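Local coordinates for protein TudS (Uncultured bacterium, PDB 6Z96) that removes the sulfur atom of thiouracil without redox chemistry, using a bound [4Fe-4S] cluster that probably takes up the sulfur as a [4Fe-5S] intermediate, at residues K4-L12 with S22-L30; L97-R108 with M119-R130. All blocks are in the same frame, centred on the assembly; numbering follows the deposited sequence. Where two conformers were deposited one is given.

Contact 1. Residues K4-L12 with S22-L30. With SF4 (iron/sulfur cluster), chain C.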
loop_
_atom_site.group_PDB
_atom_site.type_symbol
_atom_site.label_atom_id
_atom_site.label_comp_id
_atom_site.label_asym_id
_atom_site.label_seq_id
_atom_site.Cartn_x
_atom_site.Cartn_y
_atom_site.Cartn_z
ATOM N N LYS A 4 6.437 -6.901 -13.092
ATOM C CA LYS A 4 5.156 -6.494 -12.513
ATOM C C LYS A 4 5.369 -5.721 -11.218
ATOM O O LYS A 4 6.432 -5.779 -10.610
ATOM C CB LYS A 4 4.295 -7.721 -12.195
ATOM C CG LYS A 4 4.026 -8.593 -13.409
ATOM C CD LYS A 4 3.187 -9.758 -12.985
ATOM C CE LYS A 4 3.038 -10.789 -14.078
ATOM N NZ LYS A 4 2.633 -12.100 -13.505
ATOM N N ILE A 5 4.349 -4.961 -10.818
ATOM C CA ILE A 5 4.389 -4.254 -9.552
ATOM C C ILE A 5 3.134 -4.615 -8.761
ATOM O O ILE A 5 2.131 -5.033 -9.348
ATOM C CB ILE A 5 4.504 -2.722 -9.731
ATOM C CG1 ILE A 5 3.216 -2.094 -10.291
ATOM C CG2 ILE A 5 5.744 -2.333 -10.565
ATOM C CD1 ILE A 5 3.237 -0.530 -10.265
ATOM N N ILE A 6 3.190 -4.390 -7.437
ATOM C CA ILE A 6 1.991 -4.516 -6.616
ATOM C C ILE A 6 1.523 -3.072 -6.386
ATOM O O ILE A 6 2.340 -2.155 -6.210
ATOM C CB ILE A 6 2.300 -5.275 -5.309
ATOM C CG1 ILE A 6 1.035 -5.499 -4.479
ATOM C CG2 ILE A 6 3.338 -4.572 -4.478
ATOM C CD1 ILE A 6 1.261 -6.512 -3.312
ATOM N N VAL A 7 0.191 -2.844 -6.427
ATOM C CA VAL A 7 -0.353 -1.494 -6.290
ATOM C C VAL A 7 -1.493 -1.488 -5.301
ATOM O O VAL A 7 -2.361 -2.338 -5.402
ATOM C CB VAL A 7 -0.912 -0.988 -7.652
ATOM C CG1 VAL A 7 -1.383 0.464 -7.562
ATOM C CG2 VAL A 7 0.116 -1.147 -8.773
ATOM N N SER A 8 -1.542 -0.506 -4.382
ATOM C CA SER A 8 -2.694 -0.355 -3.469
ATOM C C SER A 8 -3.986 -0.321 -4.302
ATOM O O SER A 8 -4.084 0.465 -5.245
ATOM C CB SER A 8 -2.606 0.984 -2.742
ATOM O OG SER A 8 -1.608 0.936 -1.740
ATOM N N ALA A 9 -4.931 -1.209 -3.993
ATOM C CA ALA A 9 -6.142 -1.329 -4.808
ATOM C C ALA A 9 -6.924 -0.029 -4.917
ATOM O O ALA A 9 -7.536 0.238 -5.966
ATOM C CB ALA A 9 -7.032 -2.456 -4.280
ATOM N N CYS A 10 -6.885 0.803 -3.866
ATOM C CA CYS A 10 -7.598 2.080 -3.911
ATOM C C CYS A 10 -7.010 3.018 -4.975
ATOM O O CYS A 10 -7.762 3.805 -5.564
ATOM C CB CYS A 10 -7.621 2.744 -2.542
ATOM S SG CYS A 10 -5.970 3.060 -1.859
ATOM N N LEU A 11 -5.693 2.929 -5.231
ATOM C CA LEU A 11 -5.083 3.802 -6.261
ATOM C C LEU A 11 -5.561 3.440 -7.663
ATOM O O LEU A 11 -5.450 4.267 -8.572
ATOM C CB LEU A 11 -3.551 3.705 -6.217
ATOM C CG LEU A 11 -2.917 4.269 -4.941
ATOM C CD1 LEU A 11 -1.385 4.013 -4.942
ATOM C CD2 LEU A 11 -3.158 5.773 -4.815
ATOM N N LEU A 12 -6.039 2.216 -7.855
ATOM C CA LEU A 12 -6.625 1.769 -9.132
ATOM C C LEU A 12 -8.133 2.061 -9.228
ATOM O O LEU A 12 -8.766 1.665 -10.218
ATOM C CB LEU A 12 -6.396 0.285 -9.305
ATOM C CG LEU A 12 -4.945 -0.104 -9.382
ATOM C CD1 LEU A 12 -4.819 -1.598 -9.407
ATOM C CD2 LEU A 12 -4.258 0.498 -10.627
ATOM N N SER A 22 -12.648 5.537 -3.177
ATOM C CA SER A 22 -11.478 5.089 -3.906
ATOM C C SER A 22 -10.499 6.267 -3.984
ATOM O O SER A 22 -10.848 7.415 -3.710
ATOM C CB SER A 22 -11.874 4.622 -5.302
ATOM O OG SER A 22 -12.625 5.631 -5.962
ATOM N N LYS A 23 -9.259 5.975 -4.340
ATOM C CA LYS A 23 -8.218 6.995 -4.487
ATOM C C LYS A 23 -7.623 6.825 -5.862
ATOM O O LYS A 23 -6.394 6.807 -6.037
ATOM C CB LYS A 23 -7.132 6.768 -3.415
ATOM C CG LYS A 23 -7.630 7.034 -1.999
ATOM C CD LYS A 23 -7.986 8.512 -1.831
ATOM C CE LYS A 23 -8.223 8.925 -0.403
ATOM N NZ LYS A 23 -8.662 10.351 -0.323
ATOM N N GLY A 24 -8.492 6.680 -6.862
ATOM C CA GLY A 24 -8.062 6.431 -8.218
ATOM C C GLY A 24 -7.241 7.598 -8.700
ATOM O O GLY A 24 -7.662 8.753 -8.562
ATOM N N ILE A 25 -6.025 7.319 -9.159
ATOM C CA ILE A 25 -5.156 8.384 -9.633
ATOM C C ILE A 25 -5.157 8.461 -11.152
ATOM O O ILE A 25 -5.341 7.454 -11.845
ATOM C CB ILE A 25 -3.744 8.300 -9.023
ATOM C CG1 ILE A 25 -3.161 6.890 -9.214
ATOM C CG2 ILE A 25 -3.802 8.704 -7.539
ATOM C CD1 ILE A 25 -1.807 6.580 -8.451
ATOM N N VAL A 26 -4.974 9.668 -11.663
ATOM C CA VAL A 26 -4.982 9.904 -13.085
ATOM C C VAL A 26 -3.556 9.770 -13.546
ATOM O O VAL A 26 -2.706 10.559 -13.149
ATOM C CB VAL A 26 -5.568 11.283 -13.416
ATOM C CG1 VAL A 26 -5.590 11.487 -14.928
ATOM C CG2 VAL A 26 -6.970 11.413 -12.816
ATOM N N SER A 27 -3.280 8.730 -14.311
ATOM C CA SER A 27 -1.938 8.455 -14.766
ATOM C C SER A 27 -1.980 7.620 -16.017
ATOM O O SER A 27 -2.376 6.453 -15.976
ATOM C CB SER A 27 -1.160 7.720 -13.675
ATOM O OG SER A 27 0.085 7.244 -14.149
ATOM N N ASN A 28 -1.511 8.187 -17.134
ATOM C CA ASN A 28 -1.441 7.431 -18.385
ATOM C C ASN A 28 -0.489 6.234 -18.244
ATOM O O ASN A 28 -0.742 5.154 -18.778
ATOM C CB ASN A 28 -0.971 8.336 -19.533
ATOM C CG ASN A 28 -1.952 9.433 -19.871
ATOM O OD1 ASN A 28 -3.158 9.295 -19.663
ATOM N ND2 ASN A 28 -1.456 10.556 -20.389
ATOM N N TRP A 29 0.621 6.435 -17.522
ATOM C CA TRP A 29 1.594 5.384 -17.309
ATOM C C TRP A 29 0.968 4.211 -16.535
ATOM O O TRP A 29 1.120 3.068 -16.952
ATOM C CB TRP A 29 2.827 5.943 -16.570
ATOM C CG TRP A 29 3.799 4.882 -16.153
ATOM C CD1 TRP A 29 4.750 4.285 -16.926
ATOM C CD2 TRP A 29 3.901 4.284 -14.853
ATOM N NE1 TRP A 29 5.414 3.329 -16.199
ATOM C CE2 TRP A 29 4.922 3.317 -14.918
ATOM C CE3 TRP A 29 3.232 4.481 -13.633
ATOM C CZ2 TRP A 29 5.245 2.503 -13.828
ATOM C CZ3 TRP A 29 3.570 3.685 -12.553
ATOM C CH2 TRP A 29 4.559 2.704 -12.660
ATOM N N LEU A 30 0.282 4.495 -15.421
ATOM C CA LEU A 30 -0.309 3.422 -14.612
ATOM C C LEU A 30 -1.417 2.726 -15.391
ATOM O O LEU A 30 -1.512 1.507 -15.336
ATOM C CB LEU A 30 -0.840 3.973 -13.281
ATOM C CG LEU A 30 -1.402 2.913 -12.320
ATOM C CD1 LEU A 30 -0.354 1.839 -11.983
ATOM C CD2 LEU A 30 -1.856 3.565 -11.042
HETATM FE FE1 SF4 C . -6.248 1.444 2.593
HETATM FE FE2 SF4 C . -5.830 1.605 -0.072
HETATM FE FE3 SF4 C . -6.346 -0.847 1.070
HETATM FE FE4 SF4 C . -3.932 0.407 1.464
HETATM S S1 SF4 C . -4.800 -0.430 -0.515
HETATM S S2 SF4 C . -5.180 -0.633 3.060
HETATM S S3 SF4 C . -4.593 2.623 1.573
HETATM S S4 SF4 C . -7.771 0.971 0.915
HETATM O O HOH W 1 -5.768 4.585 -11.370
#
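Cys10 O accepts a hydrogen bond from Lys23 N at 2.9 Å, and one residue further on Leu11 O accepts from Ile25 N at 3.2 Å. The first donor stands 46° above the carbonyl plane, not on a lone pair, whereas Ile25 N lies nearer the plane of its acceptor and makes a straighter bond (159°). Between these bonds the chains run very close: Leu11 CA-H points at Lys23 O, and the CA of Gly24 sits against Leu11 O, a place suited to a residue with no side chain. Leu11 O also accepts a hydrogen bond from a water that donates to Ile25 O.

Next come the apolar side chains. In one of its two conformers, Ile25 carries CG1 between its backbone N and carbonyl carbon (chi1 52°), which brings CD1 to 4.0 Å from Leu11 CD2. Leu12 and Leu30 cross at about a right angle, their CD2 atoms 3.9 Å apart. Along the strand, Ile5 CD1 approaches the Trp29 ring obliquely, and this indole is flanked from helix 142-151 by Leu145 and Ala146. Ser27, the N-cap, accepts from Leu30 N through OG at 3.0 Å and holds the first turn of helix 28-35. The contact joins the first strand and the helix of the beta-alpha-beta unit 5-8, 28-35, 39-42.

Cys10 SG, presumably a thiolate, binds the cluster iron FE2 at 2.3 Å. Bonds from Leu11 N to Ser8 O and Leu12 N to Ala9 O shape its turn, consistent with a backbone that presents the sulfur to the metal while the carbonyl engages the other loop.

Contact 2. Residues L97-R108 with M119-R130. With SF4 (iron/sulfur cluster), chain C.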
loop_
_atom_site.group_PDB
_atom_site.type_symbol
_atom_site.label_atom_id
_atom_site.label_comp_id
_atom_site.label_asym_id
_atom_site.label_seq_id
_atom_site.Cartn_x
_atom_site.Cartn_y
_atom_site.Cartn_z
ATOM N N LEU A 97 2.229 2.219 -3.325
ATOM C CA LEU A 97 1.267 2.170 -2.229
ATOM C C LEU A 97 0.771 3.545 -1.842
ATOM O O LEU A 97 1.483 4.530 -1.978
ATOM C CB LEU A 97 1.893 1.461 -1.012
ATOM C CG LEU A 97 2.401 0.039 -1.248
ATOM C CD1 LEU A 97 2.884 -0.590 0.114
ATOM C CD2 LEU A 97 1.329 -0.874 -1.873
ATOM N N LYS A 98 -0.466 3.603 -1.325
ATOM C CA LYS A 98 -1.121 4.862 -0.957
ATOM C C LYS A 98 -0.483 5.582 0.236
ATOM O O LYS A 98 -0.385 5.049 1.333
ATOM C CB LYS A 98 -2.620 4.573 -0.671
ATOM C CG LYS A 98 -3.409 5.780 -0.164
ATOM C CD LYS A 98 -3.653 6.784 -1.295
ATOM C CE LYS A 98 -4.177 8.092 -0.723
ATOM N NZ LYS A 98 -3.073 8.936 -0.171
ATOM N N GLU A 99 -0.141 6.855 0.041
ATOM C CA GLU A 99 0.495 7.640 1.094
ATOM C C GLU A 99 -0.437 7.911 2.288
ATOM O O GLU A 99 -1.651 8.026 2.117
ATOM C CB GLU A 99 1.003 8.974 0.504
ATOM C CG GLU A 99 1.892 9.768 1.448
ATOM C CD GLU A 99 3.129 9.021 1.910
ATOM O OE1 GLU A 99 2.992 8.109 2.762
ATOM O OE2 GLU A 99 4.251 9.391 1.483
ATOM N N GLY A 100 0.157 7.971 3.481
ATOM C CA GLY A 100 -0.531 8.339 4.708
ATOM C C GLY A 100 -1.247 7.236 5.439
ATOM O O GLY A 100 -1.644 7.424 6.584
ATOM N N SER A 101 -1.404 6.085 4.796
ATOM C CA SER A 101 -2.185 4.985 5.367
ATOM C C SER A 101 -1.424 4.224 6.474
ATOM O O SER A 101 -0.215 4.003 6.367
ATOM C CB SER A 101 -2.563 4.026 4.232
ATOM O OG SER A 101 -2.895 2.713 4.665
ATOM N N PRO A 102 -2.147 3.710 7.483
ATOM C CA PRO A 102 -1.490 2.877 8.501
ATOM C C PRO A 102 -1.009 1.533 7.942
ATOM O O PRO A 102 -0.202 0.879 8.605
ATOM C CB PRO A 102 -2.585 2.679 9.565
ATOM C CG PRO A 102 -3.884 2.829 8.808
ATOM C CD PRO A 102 -3.602 3.874 7.730
ATOM N N SER A 103 -1.467 1.127 6.732
ATOM C CA SER A 103 -0.943 -0.030 6.017
ATOM C C SER A 103 0.048 0.400 4.947
ATOM O O SER A 103 1.153 -0.125 4.892
ATOM C CB SER A 103 -2.050 -0.816 5.296
ATOM O OG SER A 103 -2.886 -1.511 6.201
ATOM N N CYS A 104 -0.375 1.316 4.075
ATOM C CA CYS A 104 0.301 1.633 2.826
ATOM C C CYS A 104 1.183 2.866 2.847
ATOM O O CYS A 104 1.939 3.071 1.890
ATOM C CB CYS A 104 -0.752 1.724 1.721
ATOM S SG CYS A 104 -1.601 0.143 1.427
ATOM N N GLY A 105 1.123 3.674 3.899
ATOM C CA GLY A 105 1.934 4.897 3.960
ATOM C C GLY A 105 3.418 4.622 3.809
ATOM O O GLY A 105 3.880 3.547 4.210
ATOM N N SER A 106 4.159 5.535 3.173
ATOM C CA SER A 106 5.586 5.273 2.962
ATOM C C SER A 106 6.485 6.416 3.388
ATOM O O SER A 106 7.630 6.166 3.741
ATOM C CB SER A 106 5.870 4.846 1.529
ATOM O OG SER A 106 5.384 5.808 0.605
ATOM N N GLY A 107 5.967 7.627 3.369
ATOM C CA GLY A 107 6.685 8.813 3.828
ATOM C C GLY A 107 6.041 9.439 5.050
ATOM O O GLY A 107 6.729 10.032 5.890
ATOM N N ARG A 108 4.717 9.313 5.171
ATOM C CA ARG A 108 4.007 9.858 6.315
ATOM C C ARG A 108 2.875 8.951 6.749
ATOM O O ARG A 108 2.377 8.146 5.962
ATOM C CB ARG A 108 3.482 11.278 6.027
ATOM C CG ARG A 108 2.525 11.334 4.853
ATOM C CD ARG A 108 1.855 12.697 4.678
ATOM N NE ARG A 108 1.172 12.803 3.387
ATOM C CZ ARG A 108 -0.053 12.344 3.143
ATOM N NH1 ARG A 108 -0.753 11.754 4.105
ATOM N NH2 ARG A 108 -0.592 12.482 1.939
ATOM N N MET A 119 2.923 12.618 10.684
ATOM C CA MET A 119 4.320 12.598 11.058
ATOM C C MET A 119 5.077 11.732 10.046
ATOM O O MET A 119 4.459 10.937 9.319
ATOM C CB MET A 119 4.474 12.043 12.485
ATOM C CG MET A 119 4.189 10.560 12.596
ATOM S SD MET A 119 4.345 10.012 14.305
ATOM C CE MET A 119 4.329 8.311 14.060
ATOM N N ALA A 120 6.422 11.825 10.031
ATOM C CA ALA A 120 7.208 10.970 9.145
ATOM C C ALA A 120 7.070 9.532 9.652
ATOM O O ALA A 120 7.094 9.295 10.860
ATOM C CB ALA A 120 8.674 11.389 9.144
ATOM N N GLY A 121 6.877 8.606 8.731
ATOM C CA GLY A 121 6.729 7.209 9.107
ATOM C C GLY A 121 6.222 6.373 7.958
ATOM O O GLY A 121 6.163 6.836 6.821
ATOM N N GLU A 122 5.931 5.114 8.246
ATOM C CA GLU A 122 5.455 4.217 7.205
ATOM C C GLU A 122 4.391 3.292 7.770
ATOM O O GLU A 122 4.318 3.103 8.978
ATOM C CB GLU A 122 6.617 3.436 6.587
ATOM C CG GLU A 122 7.357 2.558 7.551
ATOM C CD GLU A 122 8.746 2.121 7.097
ATOM O OE1 GLU A 122 9.380 1.358 7.855
ATOM O OE2 GLU A 122 9.211 2.551 6.014
ATOM N N GLY A 123 3.561 2.771 6.888
ATOM C CA GLY A 123 2.519 1.843 7.300
ATOM C C GLY A 123 3.095 0.448 7.502
ATOM O O GLY A 123 4.240 0.174 7.148
ATOM N N LYS A 124 2.286 -0.454 8.057
ATOM C CA LYS A 124 2.741 -1.827 8.333
ATOM C C LYS A 124 3.147 -2.627 7.109
ATOM O O LYS A 124 4.111 -3.390 7.182
ATOM C CB LYS A 124 1.632 -2.597 9.041
ATOM C CG LYS A 124 1.421 -2.117 10.457
ATOM C CD LYS A 124 2.345 -2.940 11.339
ATOM C CE LYS A 124 1.839 -3.150 12.720
ATOM N NZ LYS A 124 2.686 -4.167 13.440
ATOM N N THR A 125 2.427 -2.476 5.985
ATOM C CA THR A 125 2.749 -3.219 4.786
ATOM C C THR A 125 4.022 -2.655 4.170
ATOM O O THR A 125 4.925 -3.427 3.847
ATOM C CB THR A 125 1.568 -3.197 3.824
ATOM O OG1 THR A 125 0.499 -3.961 4.419
ATOM C CG2 THR A 125 1.912 -3.856 2.474
ATOM N N THR A 126 4.122 -1.323 4.057
ATOM C CA THR A 126 5.355 -0.713 3.550
ATOM C C THR A 126 6.583 -1.141 4.352
ATOM O O THR A 126 7.591 -1.549 3.767
ATOM C CB THR A 126 5.215 0.788 3.619
ATOM O OG1 THR A 126 4.179 1.155 2.714
ATOM C CG2 THR A 126 6.548 1.513 3.265
ATOM N N ALA A 127 6.469 -1.131 5.684
ATOM C CA ALA A 127 7.608 -1.524 6.527
ATOM C C ALA A 127 8.053 -2.952 6.252
ATOM O O ALA A 127 9.266 -3.201 6.144
ATOM C CB ALA A 127 7.237 -1.359 8.000
ATOM N N LEU A 128 7.097 -3.887 6.116
ATOM C CA LEU A 128 7.451 -5.284 5.898
ATOM C C LEU A 128 8.057 -5.472 4.525
ATOM O O LEU A 128 9.084 -6.148 4.383
ATOM C CB LEU A 128 6.231 -6.199 6.107
ATOM C CG LEU A 128 6.540 -7.682 5.956
ATOM C CD1 LEU A 128 7.473 -8.141 7.067
ATOM C CD2 LEU A 128 5.275 -8.504 6.020
ATOM N N LEU A 129 7.473 -4.837 3.492
ATOM C CA LEU A 129 8.025 -4.978 2.138
ATOM C C LEU A 129 9.438 -4.409 2.064
ATOM O O LEU A 129 10.319 -5.068 1.496
ATOM C CB LEU A 129 7.132 -4.277 1.100
ATOM C CG LEU A 129 5.699 -4.830 1.003
ATOM C CD1 LEU A 129 4.926 -4.107 -0.089
ATOM C CD2 LEU A 129 5.706 -6.332 0.685
ATOM N N ARG A 130 9.667 -3.234 2.674
ATOM C CA ARG A 130 11.019 -2.629 2.652
ATOM C C ARG A 130 12.039 -3.516 3.375
ATOM O O ARG A 130 13.174 -3.634 2.921
ATOM C CB ARG A 130 10.994 -1.220 3.256
ATOM C CG ARG A 130 10.384 -0.226 2.274
ATOM C CD ARG A 130 10.355 1.184 2.837
ATOM N NE ARG A 130 10.053 2.154 1.784
ATOM C CZ ARG A 130 9.580 3.375 2.006
ATOM N NH1 ARG A 130 9.320 3.779 3.247
ATOM N NH2 ARG A 130 9.325 4.189 0.986
HETATM FE FE1 SF4 C . -6.248 1.444 2.593
HETATM FE FE2 SF4 C . -5.830 1.605 -0.072
HETATM FE FE3 SF4 C . -6.346 -0.847 1.070
HETATM FE FE4 SF4 C . -3.932 0.407 1.464
HETATM S S1 SF4 C . -4.800 -0.430 -0.515
HETATM S S2 SF4 C . -5.180 -0.633 3.060
HETATM S S3 SF4 C . -4.593 2.623 1.573
HETATM S S4 SF4 C . -7.771 0.971 0.915
HETATM O O HOH W 2 -0.972 -3.555 6.803
HETATM O O HOH W 3 9.592 7.233 1.423
#
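Met119 O lies 3.2 Å from Arg108 CA, and Ala120 pairs with Arg108 as an antiparallel, non-hydrogen-bonded bridge whose side chains diverge. Gly121 N donates to Gly107 O, and the chain then leaves the hairpin strand. Glu122 sets its CB beside Gly105 O. Gly123 N donates to Gly105 O at 2.8 Å in an almost straight bond (176°). A CB on this residue would run into Ser103 C and Ser101 O, so only glycine fits.

Gly123 is also the N-cap of helix 124-131, whose first amides point into the loop bearing Cys104, the residue whose SG binds the cluster iron FE4. Lys124 N donates to Pro102 O and Thr125 N to Ser103 O, both at 2.9 Å, while Thr126 N adds a weak bond to Ser103 O. The loop thus supplies the acceptors that a helix start lacks. It is stiffened from within by Ser101, whose OG accepts from Cys104 N in an ST motif, and by Glu99, whose OE1 gathers four backbone amides.

The ammonium of Lys124 turns away to Glu62 O and Asp77. Thr125 OG1 shares a water with Ser103 OG, which also bonds Glu45. Thr126, with OG1 anti to its carbonyl carbon (chi1 -65°), donates to Gly105 O at 2.8 Å from the face opposite Gly123 N. Leu129 CD1 packs against Leu97 CD1.

Arg130 NH1 hydrogen-bonds Ser106 O on a lone pair in the carbonyl plane and forms a salt bridge with Glu122 OE2, met nearly along its C-O axis, both at 3.0 Å in the guanidinium plane. Thr126 CG2 lies over the rim of one guanidinium face, and NH2 reaches Val136 O. A leucine here would probably leave Glu122 without its counter-charge and free to turn, and Ser106 O without this donor.

In the fold
Contact 1 is complete in the sequence before contact 2 begins, and their centres lie about 16 Å apart. They join through neighbouring strands of the four-stranded parallel sheet: strand 5-8 leads into the turn of contact 1, and strand 94-96, beside it, leads into the 97-108 loop of contact 2. Ser8 OG probably hydrogen-bonds Lys98 N, and Leu11 CD2 packs on Lys98 CD. Both contacts carry cluster ligands at the same end of the sheet, Cys10 on one iron and Cys104 on another; Cys43, just after strand 39-42, belongs to the same pocket. Helix 124-131 starts on the Cys104 loop, whereas helix 28-35 packs on strand 5-8, farther from the cluster.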